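Putative oxidoreductase (PDB 3KUX) is a putative oxidoreductase that probably binds a nicotinamide adenine dinucleotide in its Rossmann fold to oxidise or reduce a substrate not yet identified. Local coordinates at residues 133-138 against 295-300; 153-158 against 238-243; 147-152 against 244-249. All blocks are in the same frame, centred on the assembly; numbering follows the deposited sequence.

In the fold
The three contacts gather round the mixed sheet of the C-terminal alpha/beta domain. Interactions 2 and 3 are two stages of one antiparallel pairing, between strands 148-156 and 241-245, and a probable backbone hydrogen bond from Glu152 to Ile242 joins them. Interaction 3, at the hairpin end, is a surface contact carried by main-chain bonds and a bulge; interaction 2, partly buried, adds a stacked arginine and a shared carboxylate. Interaction 1 has no strand pairing: a loop lies along helix 131-142, joined by one weak bond and leucine and threonine packing. That helix reaches the other two contacts through Leu136, which packs on Tyr241, Val243 and Phe151, and through Phe133, which also packs on Tyr241.

Interaction 1. Residues 133-138 against 295-300; sequences FLTLKT and LLTLPG
Thr135 OG1 serves two backbones at once. It accepts a weak hydrogen bond from Leu298 N at 2.8 Å, bent to 130° at the hydrogen, and it donates to Ser131 O one turn earlier in its own helix. A threonine suits this place because its hydroxyl can return to a helix carbonyl and still receive an amide from a chain running alongside, while its methyl group faces something apolar. With chi1 at -58°, OG1 sits beside the backbone N and CG2 stands anti to it, which carries the methyl to Leu295: Thr135 CG2 and Leu295 CD2 meet tip to tip at 3.5 Å. Thr297 crosses Thr135 at about a right angle and lays its CG2 3.4 Å from Thr135 OG1; its own hydroxyl is bonded to Asp279.

The side chain of Leu298 lies between Leu134 and Thr138, one turn apart on the helix. This leucine points at the helix, and its CD1 lies 3.6 Å from Thr138 OG1 and 4.3 Å from Leu134 CB, so a branched apolar chain fills the groove between them. Thr138 OG1 is itself turned back on Leu134 O at 3.2 Å, approaching from 39° above the carbonyl plane. Leu134 O also accepts the helical bond from Thr138 N, and the threonine thereby meets the leucine methyl with its hydroxyl already engaged. At the far end Leu134 CD1 touches Pro299 O at 3.5 Å.

The loop 295-300 leaves strand 290-295 on its way to helix 303-313, and Tyr250 of strand 248-252 touches both Thr135 and Leu295. Leu136 points away from the loop, and both it and Phe133 pack on helix 176-192 and strand 241-245, leaving helix 131-142 wedged between loop, helix and sheet.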
ATOM      1  N   PHE A 133      -9.790   4.467  -4.946  1.00  8.58           N
ATOM      2  CA  PHE A 133      -8.801   5.532  -5.030  1.00  7.83           C
ATOM      3  C   PHE A 133      -8.603   6.028  -6.468  1.00  9.97           C
ATOM      4  O   PHE A 133      -8.617   7.236  -6.729  1.00  9.64           O
ATOM      5  CB  PHE A 133      -7.474   5.070  -4.430  1.00  7.13           C
ATOM      6  CG  PHE A 133      -6.442   6.156  -4.332  1.00  8.40           C
ATOM      7  CD1 PHE A 133      -6.600   7.197  -3.430  1.00  6.96           C
ATOM      8  CD2 PHE A 133      -5.311   6.134  -5.140  1.00  6.46           C
ATOM      9  CE1 PHE A 133      -5.651   8.202  -3.337  1.00 14.83           C
ATOM     10  CE2 PHE A 133      -4.358   7.130  -5.051  1.00  7.17           C
ATOM     11  CZ  PHE A 133      -4.527   8.169  -4.150  1.00 13.13           C
ATOM     12  N   LEU A 134      -8.413   5.101  -7.402  1.00  9.43           N
ATOM     13  CA  LEU A 134      -8.284   5.487  -8.799  1.00  8.82           C
ATOM     14  C   LEU A 134      -9.468   6.367  -9.197  1.00  8.60           C
ATOM     15  O   LEU A 134      -9.293   7.471  -9.728  1.00  9.02           O
ATOM     16  CB  LEU A 134      -8.199   4.253  -9.702  1.00  8.47           C
ATOM     17  CG  LEU A 134      -6.909   3.435  -9.570  1.00  8.46           C
ATOM     18  CD1 LEU A 134      -7.020   2.089 -10.278  1.00  2.08           C
ATOM     19  CD2 LEU A 134      -5.713   4.224 -10.076  1.00  2.00           C
ATOM     20  N   THR A 135     -10.672   5.876  -8.922  1.00  7.03           N
ATOM     21  CA  THR A 135     -11.890   6.589  -9.278  1.00  5.84           C
ATOM     22  C   THR A 135     -11.851   8.007  -8.741  1.00  6.18           C
ATOM     23  O   THR A 135     -12.166   8.967  -9.452  1.00  6.09           O
ATOM     24  CB  THR A 135     -13.125   5.890  -8.713  1.00  4.74           C
ATOM     25  OG1 THR A 135     -13.171   4.546  -9.207  1.00  5.85           O
ATOM     26  CG2 THR A 135     -14.380   6.629  -9.129  1.00  2.00           C
ATOM     27  N   LEU A 136     -11.452   8.124  -7.478  1.00  5.65           N
ATOM     28  CA  LEU A 136     -11.378   9.409  -6.802  1.00  4.65           C
ATOM     29  C   LEU A 136     -10.383  10.371  -7.456  1.00  6.44           C
ATOM     30  O   LEU A 136     -10.730  11.520  -7.743  1.00  6.88           O
ATOM     31  CB  LEU A 136     -11.033   9.204  -5.335  1.00  3.14           C
ATOM     32  CG  LEU A 136     -10.921  10.478  -4.509  1.00  2.86           C
ATOM     33  CD1 LEU A 136     -12.213  11.274  -4.590  1.00  2.97           C
ATOM     34  CD2 LEU A 136     -10.577  10.124  -3.078  1.00  2.00           C
ATOM     35  N   LYS A 137      -9.154   9.906  -7.690  1.00  7.49           N
ATOM     36  CA  LYS A 137      -8.145  10.718  -8.383  1.00  8.06           C
ATOM     37  C   LYS A 137      -8.728  11.356  -9.637  1.00  8.08           C
ATOM     38  O   LYS A 137      -8.510  12.536  -9.908  1.00  7.80           O
ATOM     39  CB  LYS A 137      -6.925   9.877  -8.766  1.00  7.99           C
ATOM     40  CG  LYS A 137      -5.948   9.618  -7.629  1.00 12.59           C
ATOM     41  CD  LYS A 137      -4.749   8.796  -8.099  1.00 19.43           C
ATOM     42  CE  LYS A 137      -3.980   9.521  -9.189  1.00 31.76           C
ATOM     43  NZ  LYS A 137      -2.773   8.767  -9.618  1.00 38.42           N
ATOM     44  N   THR A 138      -9.477  10.562 -10.394  1.00  8.33           N
ATOM     45  CA  THR A 138     -10.080  11.021 -11.636  1.00  9.51           C
ATOM     46  C   THR A 138     -11.180  12.050 -11.391  1.00 11.49           C
ATOM     47  O   THR A 138     -11.323  13.011 -12.150  1.00 13.31           O
ATOM     48  CB  THR A 138     -10.650   9.840 -12.439  1.00  9.91           C
ATOM     49  OG1 THR A 138      -9.643   8.828 -12.575  1.00 11.38           O
ATOM     50  CG2 THR A 138     -11.090  10.289 -13.814  1.00  7.87           C
ATOM     51  N   LEU A 295     -21.375   7.362  -9.646  1.00 15.40           N
ATOM     52  CA  LEU A 295     -20.170   7.547 -10.432  1.00 13.26           C
ATOM     53  C   LEU A 295     -19.535   6.202 -10.745  1.00 13.49           C
ATOM     54  O   LEU A 295     -19.187   5.442  -9.842  1.00 12.02           O
ATOM     55  CB  LEU A 295     -19.175   8.424  -9.682  1.00 14.10           C
ATOM     56  CG  LEU A 295     -17.788   8.542 -10.307  1.00 11.18           C
ATOM     57  CD1 LEU A 295     -17.852   9.372 -11.572  1.00 11.27           C
ATOM     58  CD2 LEU A 295     -16.827   9.160  -9.312  1.00 13.45           C
ATOM     59  N   LEU A 296     -19.394   5.916 -12.034  1.00 15.94           N
ATOM     60  CA  LEU A 296     -18.777   4.678 -12.502  1.00 15.55           C
ATOM     61  C   LEU A 296     -17.427   4.451 -11.829  1.00 13.47           C
ATOM     62  O   LEU A 296     -16.521   5.271 -11.965  1.00 14.73           O
ATOM     63  CB  LEU A 296     -18.586   4.751 -14.013  1.00 15.62           C
ATOM     64  CG  LEU A 296     -17.935   3.540 -14.670  1.00 22.31           C
ATOM     65  CD1 LEU A 296     -18.928   2.380 -14.698  1.00 28.18           C
ATOM     66  CD2 LEU A 296     -17.451   3.892 -16.071  1.00 19.10           C
ATOM     67  N   THR A 297     -17.294   3.340 -11.114  1.00 10.02           N
ATOM     68  CA  THR A 297     -16.061   3.039 -10.386  1.00  9.69           C
ATOM     69  C   THR A 297     -15.010   2.355 -11.261  1.00  9.53           C
ATOM     70  O   THR A 297     -15.234   1.254 -11.757  1.00 11.25           O
ATOM     71  CB  THR A 297     -16.339   2.109  -9.189  1.00  8.10           C
ATOM     72  OG1 THR A 297     -17.286   2.726  -8.313  1.00 14.61           O
ATOM     73  CG2 THR A 297     -15.066   1.826  -8.429  1.00  4.52           C
ATOM     74  N   LEU A 298     -13.858   2.992 -11.442  1.00  7.69           N
ATOM     75  CA  LEU A 298     -12.768   2.344 -12.159  1.00  6.92           C
ATOM     76  C   LEU A 298     -12.365   1.043 -11.464  1.00  6.85           C
ATOM     77  O   LEU A 298     -12.410   0.947 -10.235  1.00  8.45           O
ATOM     78  CB  LEU A 298     -11.567   3.275 -12.269  1.00  6.73           C
ATOM     79  CG  LEU A 298     -11.875   4.598 -12.971  1.00  8.91           C
ATOM     80  CD1 LEU A 298     -10.615   5.437 -13.108  1.00  3.45           C
ATOM     81  CD2 LEU A 298     -12.507   4.340 -14.325  1.00  3.08           C
ATOM     82  N   PRO A 299     -11.996   0.024 -12.250  1.00  4.60           N
ATOM     83  CA  PRO A 299     -11.545  -1.235 -11.667  1.00  4.24           C
ATOM     84  C   PRO A 299     -10.219  -1.091 -10.925  1.00  5.82           C
ATOM     85  O   PRO A 299      -9.363  -0.292 -11.323  1.00  6.29           O
ATOM     86  CB  PRO A 299     -11.363  -2.143 -12.887  1.00  5.18           C
ATOM     87  CG  PRO A 299     -12.204  -1.531 -13.961  1.00  3.76           C
ATOM     88  CD  PRO A 299     -12.203  -0.067 -13.706  1.00  3.55           C
ATOM     89  N   GLY A 300     -10.054  -1.858  -9.847  1.00  6.53           N
ATOM     90  CA  GLY A 300      -8.781  -1.911  -9.134  1.00  5.58           C
ATOM     91  C   GLY A 300      -7.733  -2.428 -10.091  1.00  7.50           C
ATOM     92  O   GLY A 300      -8.058  -3.140 -11.042  1.00 10.03           O
TER

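Interaction 2. Residues 153-158 against 238-243; sequences SHFDRY and TARYIV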
ATOM      1  N   SER A 153     -11.588   9.030   5.152  1.00  6.45           N
ATOM      2  CA  SER A 153     -11.220   7.714   4.658  1.00  6.50           C
ATOM      3  C   SER A 153     -11.211   6.713   5.813  1.00  7.98           C
ATOM      4  O   SER A 153     -10.461   6.889   6.776  1.00  8.12           O
ATOM      5  CB  SER A 153      -9.841   7.789   3.994  1.00  4.43           C
ATOM      6  OG  SER A 153      -9.401   6.519   3.549  1.00  8.95           O
ATOM      7  N   HIS A 154     -12.053   5.679   5.720  1.00  8.01           N
ATOM      8  CA  HIS A 154     -12.168   4.660   6.775  1.00  8.62           C
ATOM      9  C   HIS A 154     -11.790   3.250   6.314  1.00  8.36           C
ATOM     10  O   HIS A 154     -11.974   2.892   5.148  1.00  8.51           O
ATOM     11  CB  HIS A 154     -13.603   4.571   7.292  1.00  8.05           C
ATOM     12  CG  HIS A 154     -14.043   5.741   8.112  1.00 12.66           C
ATOM     13  ND1 HIS A 154     -14.565   5.601   9.381  1.00 14.02           N
ATOM     14  CD2 HIS A 154     -14.079   7.065   7.835  1.00 12.92           C
ATOM     15  CE1 HIS A 154     -14.884   6.792   9.856  1.00 11.75           C
ATOM     16  NE2 HIS A 154     -14.603   7.696   8.937  1.00  8.08           N
ATOM     17  N   PHE A 155     -11.284   2.453   7.252  1.00  7.25           N
ATOM     18  CA  PHE A 155     -11.259   1.001   7.110  1.00  7.18           C
ATOM     19  C   PHE A 155     -11.865   0.367   8.355  1.00  7.21           C
ATOM     20  O   PHE A 155     -11.159  -0.243   9.161  1.00  8.65           O
ATOM     21  CB  PHE A 155      -9.843   0.475   6.895  1.00  7.36           C
ATOM     22  CG  PHE A 155      -9.481   0.306   5.458  1.00 10.50           C
ATOM     23  CD1 PHE A 155     -10.423  -0.146   4.547  1.00 15.55           C
ATOM     24  CD2 PHE A 155      -8.202   0.589   5.011  1.00 15.44           C
ATOM     25  CE1 PHE A 155     -10.098  -0.304   3.209  1.00 18.99           C
ATOM     26  CE2 PHE A 155      -7.867   0.437   3.677  1.00 19.25           C
ATOM     27  CZ  PHE A 155      -8.819  -0.013   2.773  1.00 21.37           C
ATOM     28  N   ASP A 156     -13.175   0.525   8.510  1.00  5.60           N
ATOM     29  CA  ASP A 156     -13.871   0.037   9.692  1.00  4.06           C
ATOM     30  C   ASP A 156     -14.272  -1.414   9.500  1.00  3.58           C
ATOM     31  O   ASP A 156     -14.810  -1.777   8.461  1.00  3.52           O
ATOM     32  CB  ASP A 156     -15.098   0.900   9.978  1.00  2.00           C
ATOM     33  CG  ASP A 156     -14.741   2.352  10.182  1.00  5.16           C
ATOM     34  OD1 ASP A 156     -13.569   2.629  10.521  1.00 13.25           O
ATOM     35  OD2 ASP A 156     -15.618   3.220  10.001  1.00  3.02           O
ATOM     36  N   ARG A 157     -13.998  -2.241  10.501  1.00  3.89           N
ATOM     37  CA  ARG A 157     -14.299  -3.662  10.415  1.00  4.66           C
ATOM     38  C   ARG A 157     -15.008  -4.153  11.657  1.00  6.52           C
ATOM     39  O   ARG A 157     -14.988  -3.503  12.702  1.00  7.11           O
ATOM     40  CB  ARG A 157     -13.020  -4.470  10.265  1.00  3.82           C
ATOM     41  CG  ARG A 157     -12.184  -4.123   9.074  1.00  3.08           C
ATOM     42  CD  ARG A 157     -10.760  -4.496   9.379  1.00 10.22           C
ATOM     43  NE  ARG A 157      -9.957  -4.647   8.176  1.00 16.37           N
ATOM     44  CZ  ARG A 157      -8.647  -4.855   8.196  1.00 20.12           C
ATOM     45  NH1 ARG A 157      -8.013  -4.925   9.362  1.00 20.97           N
ATOM     46  NH2 ARG A 157      -7.973  -4.985   7.058  1.00 14.33           N
ATOM     47  N   TYR A 158     -15.615  -5.325  11.542  1.00  8.57           N
ATOM     48  CA  TYR A 158     -16.184  -5.984  12.698  1.00  8.90           C
ATOM     49  C   TYR A 158     -15.525  -7.327  12.928  1.00  9.31           C
ATOM     50  O   TYR A 158     -15.935  -8.333  12.349  1.00  8.33           O
ATOM     51  CB  TYR A 158     -17.693  -6.171  12.536  1.00  8.61           C
ATOM     52  CG  TYR A 158     -18.356  -6.674  13.797  1.00 10.96           C
ATOM     53  CD1 TYR A 158     -18.459  -5.858  14.920  1.00  9.09           C
ATOM     54  CD2 TYR A 158     -18.869  -7.961  13.871  1.00 10.30           C
ATOM     55  CE1 TYR A 158     -19.056  -6.309  16.077  1.00 10.23           C
ATOM     56  CE2 TYR A 158     -19.470  -8.421  15.029  1.00 11.36           C
ATOM     57  CZ  TYR A 158     -19.559  -7.590  16.129  1.00 12.16           C
ATOM     58  OH  TYR A 158     -20.154  -8.040  17.286  1.00 15.11           O
ATOM     59  N   THR A 238     -19.617   1.182   7.178  1.00  8.89           N
ATOM     60  CA  THR A 238     -19.537   2.633   7.028  1.00  8.56           C
ATOM     61  C   THR A 238     -18.809   2.999   5.749  1.00  8.00           C
ATOM     62  O   THR A 238     -18.145   2.158   5.148  1.00  9.67           O
ATOM     63  CB  THR A 238     -18.780   3.280   8.178  1.00  7.94           C
ATOM     64  OG1 THR A 238     -17.445   2.763   8.207  1.00 10.39           O
ATOM     65  CG2 THR A 238     -19.467   2.990   9.494  1.00  7.34           C
ATOM     66  N   ALA A 239     -18.920   4.264   5.347  1.00  7.90           N
ATOM     67  CA  ALA A 239     -18.366   4.729   4.070  1.00  6.31           C
ATOM     68  C   ALA A 239     -16.869   4.512   3.997  1.00  5.82           C
ATOM     69  O   ALA A 239     -16.174   4.655   4.998  1.00  7.40           O
ATOM     70  CB  ALA A 239     -18.684   6.194   3.856  1.00  5.59           C
ATOM     71  N   ARG A 240     -16.376   4.164   2.813  1.00  4.92           N
ATOM     72  CA  ARG A 240     -14.941   4.073   2.582  1.00  4.56           C
ATOM     73  C   ARG A 240     -14.393   5.491   2.455  1.00  4.97           C
ATOM     74  O   ARG A 240     -13.477   5.882   3.186  1.00  6.66           O
ATOM     75  CB  ARG A 240     -14.647   3.251   1.322  1.00  4.90           C
ATOM     76  CG  ARG A 240     -13.198   3.310   0.828  1.00  5.56           C
ATOM     77  CD  ARG A 240     -12.249   2.457   1.674  1.00  2.60           C
ATOM     78  NE  ARG A 240     -10.853   2.731   1.332  1.00  2.00           N
ATOM     79  CZ  ARG A 240     -10.077   3.606   1.969  1.00  2.00           C
ATOM     80  NH1 ARG A 240     -10.541   4.293   3.003  1.00  2.00           N
ATOM     81  NH2 ARG A 240      -8.829   3.796   1.571  1.00  6.73           N
ATOM     82  N   TYR A 241     -14.978   6.261   1.539  1.00  2.55           N
ATOM     83  CA  TYR A 241     -14.621   7.661   1.353  1.00  2.00           C
ATOM     84  C   TYR A 241     -15.831   8.571   1.519  1.00  3.02           C
ATOM     85  O   TYR A 241     -16.937   8.247   1.079  1.00  3.19           O
ATOM     86  CB  TYR A 241     -14.073   7.912  -0.053  1.00  3.05           C
ATOM     87  CG  TYR A 241     -12.741   7.282  -0.386  1.00  4.80           C
ATOM     88  CD1 TYR A 241     -11.717   7.215   0.551  1.00  5.47           C
ATOM     89  CD2 TYR A 241     -12.492   6.798  -1.665  1.00  5.32           C
ATOM     90  CE1 TYR A 241     -10.496   6.649   0.231  1.00  6.79           C
ATOM     91  CE2 TYR A 241     -11.275   6.237  -1.997  1.00  6.25           C
ATOM     92  CZ  TYR A 241     -10.283   6.165  -1.048  1.00  7.05           C
ATOM     93  OH  TYR A 241      -9.076   5.604  -1.381  1.00  2.00           O
ATOM     94  N   ILE A 242     -15.600   9.727   2.130  1.00  3.66           N
ATOM     95  CA  ILE A 242     -16.561  10.821   2.152  1.00  2.68           C
ATOM     96  C   ILE A 242     -15.802  12.083   1.763  1.00  4.50           C
ATOM     97  O   ILE A 242     -14.862  12.481   2.451  1.00  8.01           O
ATOM     98  CB  ILE A 242     -17.169  11.009   3.550  1.00  2.76           C
ATOM     99  CG1 ILE A 242     -18.065   9.820   3.903  1.00  2.00           C
ATOM    100  CG2 ILE A 242     -17.951  12.316   3.624  1.00  2.00           C
ATOM    101  CD1 ILE A 242     -18.478   9.781   5.349  1.00  2.00           C
ATOM    102  N   VAL A 243     -16.188  12.705   0.656  1.00  4.02           N
ATOM    103  CA  VAL A 243     -15.441  13.847   0.142  1.00  3.98           C
ATOM    104  C   VAL A 243     -16.364  15.029  -0.120  1.00  5.25           C
ATOM    105  O   VAL A 243     -17.310  14.920  -0.896  1.00  7.46           O
ATOM    106  CB  VAL A 243     -14.710  13.480  -1.162  1.00  2.98           C
ATOM    107  CG1 VAL A 243     -13.758  14.582  -1.568  1.00  2.98           C
ATOM    108  CG2 VAL A 243     -13.966  12.168  -1.002  1.00  2.16           C
TER
HETATM  109  O   HOH W   1     -15.297   1.713   6.734  1.00 19.38           O
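Residues 153-156 run antiparallel to 238-241, their directions 158° apart, with Ser153 and Tyr241 forming a non-hydrogen-bonded pair whose CA atoms are 4.7 Å apart. They belong to the mixed sheet of the C-terminal domain, where strands 148-156 and 241-245 are neighbours, and Arg240 and Tyr241 form a classic beta bulge facing Lys252 on the next strand. The main-chain link to 153-158 is His154 N donating to Arg240 O at 2.9 Å.

Arg240 has the largest share of the contact. Its chain is bent at chi2 (76°), which folds the guanidinium back over strand 148-156 although the side chain sets out away from it. Arg240 NH1 donates to Ser153 OG at 2.6 Å and, weakly, to His154 O. Phe155 covers one face of the guanidinium and Tyr241 CE1 the opposite one, toward the rim, while Arg240 CG lies over the Tyr241 ring. The Phe155 ring and the guanidinium are 29° from parallel, with Arg240 CZ 4.2 Å from the ring centroid: a cation-pi stack that shelters a buried charge. Asp132 of helix 131-142 adds only a long, weak ion pair at NE. Ser153, small and polar, meets the guanidinium at its edge and also the edge of the Tyr241 ring.

A second polar group lies on the other side of the strand. Asp156 OD2 accepts from His154 ND1 at 2.7 Å on its syn side and from Thr238 OG1 at 2.6 Å on its anti side, both tilted out of the carboxylate plane, to the same face. Glu152 bonds the other ring nitrogen of His154, and two carboxylates would probably favour the protonated imidazole; His229 stacks on its ring. Thr238 OG1 is used twice, for water 1 donates to it at 2.8 Å while accepting from Asp156 N at 3.0 Å.

Interaction 3. Residues 147-152 against 244-249; sequences NVVYFE and HGTQGS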
ATOM      1  N   ASN A 147     -13.721  23.164  -5.251  1.00 11.27           N
ATOM      2  CA  ASN A 147     -12.605  23.124  -4.313  1.00 13.16           C
ATOM      3  C   ASN A 147     -12.899  22.147  -3.178  1.00 13.46           C
ATOM      4  O   ASN A 147     -13.866  22.320  -2.432  1.00 14.96           O
ATOM      5  CB  ASN A 147     -12.326  24.517  -3.753  1.00 12.89           C
ATOM      6  CG  ASN A 147     -12.173  25.561  -4.843  1.00 16.52           C
ATOM      7  OD1 ASN A 147     -12.922  26.541  -4.888  1.00 19.34           O
ATOM      8  ND2 ASN A 147     -11.212  25.349  -5.740  1.00  7.46           N
ATOM      9  N   VAL A 148     -12.075  21.114  -3.061  1.00 12.45           N
ATOM     10  CA  VAL A 148     -12.233  20.118  -2.007  1.00 13.37           C
ATOM     11  C   VAL A 148     -11.824  20.687  -0.649  1.00 12.22           C
ATOM     12  O   VAL A 148     -10.746  21.267  -0.518  1.00 13.11           O
ATOM     13  CB  VAL A 148     -11.392  18.869  -2.309  1.00 13.07           C
ATOM     14  CG1 VAL A 148     -11.422  17.903  -1.141  1.00 13.08           C
ATOM     15  CG2 VAL A 148     -11.889  18.205  -3.575  1.00 13.90           C
ATOM     16  N   VAL A 149     -12.682  20.518   0.356  1.00 10.75           N
ATOM     17  CA  VAL A 149     -12.398  21.036   1.699  1.00 10.13           C
ATOM     18  C   VAL A 149     -12.358  19.950   2.770  1.00  9.48           C
ATOM     19  O   VAL A 149     -11.948  20.208   3.894  1.00 11.72           O
ATOM     20  CB  VAL A 149     -13.421  22.108   2.143  1.00  9.25           C
ATOM     21  CG1 VAL A 149     -13.447  23.261   1.160  1.00  7.67           C
ATOM     22  CG2 VAL A 149     -14.811  21.495   2.299  1.00  9.87           C
ATOM     23  N   TYR A 150     -12.776  18.738   2.424  1.00  8.49           N
ATOM     24  CA  TYR A 150     -12.873  17.667   3.405  1.00  8.09           C
ATOM     25  C   TYR A 150     -12.655  16.309   2.765  1.00  8.79           C
ATOM     26  O   TYR A 150     -13.230  16.013   1.718  1.00 11.64           O
ATOM     27  CB  TYR A 150     -14.253  17.694   4.070  1.00  8.82           C
ATOM     28  CG  TYR A 150     -14.399  16.760   5.252  1.00  7.20           C
ATOM     29  CD1 TYR A 150     -13.865  17.092   6.494  1.00  6.17           C
ATOM     30  CD2 TYR A 150     -15.080  15.551   5.133  1.00  7.87           C
ATOM     31  CE1 TYR A 150     -13.997  16.238   7.586  1.00  6.71           C
ATOM     32  CE2 TYR A 150     -15.223  14.696   6.221  1.00  3.62           C
ATOM     33  CZ  TYR A 150     -14.678  15.048   7.440  1.00  3.60           C
ATOM     34  OH  TYR A 150     -14.809  14.210   8.516  1.00  7.31           O
ATOM     35  N   PHE A 151     -11.833  15.480   3.400  1.00  6.96           N
ATOM     36  CA  PHE A 151     -11.610  14.121   2.927  1.00  6.10           C
ATOM     37  C   PHE A 151     -11.619  13.132   4.089  1.00  6.74           C
ATOM     38  O   PHE A 151     -10.811  13.235   5.014  1.00  6.70           O
ATOM     39  CB  PHE A 151     -10.298  14.036   2.147  1.00  5.40           C
ATOM     40  CG  PHE A 151      -9.942  12.644   1.682  1.00  5.20           C
ATOM     41  CD1 PHE A 151     -10.723  11.986   0.743  1.00  8.60           C
ATOM     42  CD2 PHE A 151      -8.807  12.005   2.166  1.00  3.55           C
ATOM     43  CE1 PHE A 151     -10.387  10.704   0.309  1.00 13.19           C
ATOM     44  CE2 PHE A 151      -8.460  10.725   1.738  1.00  2.19           C
ATOM     45  CZ  PHE A 151      -9.248  10.073   0.809  1.00  6.54           C
ATOM     46  N   GLU A 152     -12.542  12.178   4.041  1.00  6.31           N
ATOM     47  CA  GLU A 152     -12.668  11.191   5.103  1.00  6.99           C
ATOM     48  C   GLU A 152     -12.503   9.781   4.551  1.00  6.27           C
ATOM     49  O   GLU A 152     -13.182   9.384   3.608  1.00  6.22           O
ATOM     50  CB  GLU A 152     -14.011  11.343   5.822  1.00  7.97           C
ATOM     51  CG  GLU A 152     -14.180  10.434   7.032  1.00  9.92           C
ATOM     52  CD  GLU A 152     -15.310  10.880   7.947  1.00 13.45           C
ATOM     53  OE1 GLU A 152     -15.669  10.119   8.871  1.00 16.32           O
ATOM     54  OE2 GLU A 152     -15.835  11.997   7.750  1.00 17.35           O
ATOM     55  N   HIS A 244     -16.090  16.159   0.524  1.00  6.05           N
ATOM     56  CA  HIS A 244     -16.907  17.355   0.330  1.00  6.72           C
ATOM     57  C   HIS A 244     -16.148  18.455  -0.400  1.00  7.56           C
ATOM     58  O   HIS A 244     -15.023  18.798  -0.036  1.00  8.61           O
ATOM     59  CB  HIS A 244     -17.434  17.895   1.666  1.00  5.82           C
ATOM     60  CG  HIS A 244     -18.342  16.949   2.391  1.00  6.15           C
ATOM     61  ND1 HIS A 244     -19.421  16.339   1.785  1.00  2.00           N
ATOM     62  CD2 HIS A 244     -18.336  16.516   3.675  1.00  2.00           C
ATOM     63  CE1 HIS A 244     -20.033  15.562   2.663  1.00  5.68           C
ATOM     64  NE2 HIS A 244     -19.395  15.654   3.817  1.00  3.74           N
ATOM     65  N   GLY A 245     -16.776  19.007  -1.431  1.00  7.34           N
ATOM     66  CA  GLY A 245     -16.209  20.146  -2.142  1.00  8.95           C
ATOM     67  C   GLY A 245     -17.158  21.317  -2.033  1.00  9.56           C
ATOM     68  O   GLY A 245     -18.243  21.186  -1.463  1.00  9.93           O
ATOM     69  N   THR A 246     -16.758  22.463  -2.574  1.00  9.00           N
ATOM     70  CA  THR A 246     -17.618  23.643  -2.561  1.00  9.78           C
ATOM     71  C   THR A 246     -18.806  23.501  -3.511  1.00 10.45           C
ATOM     72  O   THR A 246     -19.737  24.303  -3.471  1.00 11.65           O
ATOM     73  CB  THR A 246     -16.845  24.918  -2.948  1.00  8.78           C
ATOM     74  OG1 THR A 246     -16.181  24.714  -4.203  1.00 12.20           O
ATOM     75  CG2 THR A 246     -15.821  25.264  -1.883  1.00  8.91           C
ATOM     76  N   GLN A 247     -18.773  22.487  -4.367  1.00 11.18           N
ATOM     77  CA  GLN A 247     -19.805  22.333  -5.387  1.00 12.75           C
ATOM     78  C   GLN A 247     -20.501  20.985  -5.307  1.00 12.38           C
ATOM     79  O   GLN A 247     -21.525  20.777  -5.961  1.00 12.75           O
ATOM     80  CB  GLN A 247     -19.207  22.499  -6.783  1.00 14.45           C
ATOM     81  CG  GLN A 247     -18.501  23.822  -7.010  1.00 22.49           C
ATOM     82  CD  GLN A 247     -19.417  24.882  -7.576  1.00 28.98           C
ATOM     83  OE1 GLN A 247     -20.602  24.941  -7.245  1.00 24.12           O
ATOM     84  NE2 GLN A 247     -18.872  25.727  -8.445  1.00 36.89           N
ATOM     85  N   GLY A 248     -19.947  20.062  -4.524  1.00  8.96           N
ATOM     86  CA  GLY A 248     -20.545  18.744  -4.412  1.00  5.66           C
ATOM     87  C   GLY A 248     -19.820  17.798  -3.484  1.00  5.69           C
ATOM     88  O   GLY A 248     -18.882  18.184  -2.784  1.00  5.86           O
ATOM     89  N   SER A 249     -20.255  16.545  -3.488  1.00  4.57           N
ATOM     90  CA  SER A 249     -19.703  15.550  -2.593  1.00  4.80           C
ATOM     91  C   SER A 249     -19.638  14.192  -3.272  1.00  5.79           C
ATOM     92  O   SER A 249     -20.322  13.944  -4.271  1.00  5.59           O
ATOM     93  CB  SER A 249     -20.548  15.455  -1.319  1.00  6.97           C
ATOM     94  OG  SER A 249     -20.686  16.724  -0.689  1.00  6.99           O
TER
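His244 pairs with Tyr150 through both of its backbone polar atoms. His244 N donates to Tyr150 O at 3.1 Å, while His244 O receives two amides, Val149 N at 2.9 Å and, weakly, Tyr150 N at 3.3 Å. Two residues thus face one, a classic beta bulge; Val149 makes it possible with a psi of only -10°, which turns successive N-H groups toward the same carbonyl. The side chains of Tyr150 and His244 lie side by side and point the same way. Their rings are 24° from parallel but slid apart, with centroids 5.8 Å distant, so they touch along neighbouring CD2 atoms instead of stacking. Tyr150 OH and His244 ND1 each have a partner within their own segment: Tyr150 OH donates to Glu152 OE2, and His244 ND1 shares a hydrogen bond with Ser249 OG.

Gly245 comes next, paired with Val148. Lacking a side chain, it lets the strands close in until the two CA atoms are 4.0 Å apart, and its CA makes a bent C-H...O contact with Asn147 O.

Thr246 then ends the pairing with two bonds. Thr246 N donates to Asn147 O at 2.9 Å, and Thr246 OG1 accepts from Asn147 N at 3.1 Å. Its chi1 of 54° puts the hydroxyl between the backbone N and the carbonyl carbon, where it can take the amide of Asn147, just before strand 148-156. Thr246 CG2 fills in against Asn147 CB.

Thr246 and Gln247 form the two-residue turn of the hairpin, closed by Gly245 N donating to Gly248 O, which brings Ser249 beside His244. The whole is a tight beta hairpin of strands 241-245 and 248-252, one arm of which is joined to strand 148-156 across a classic bulge at the exposed end of this antiparallel part of the mixed sheet.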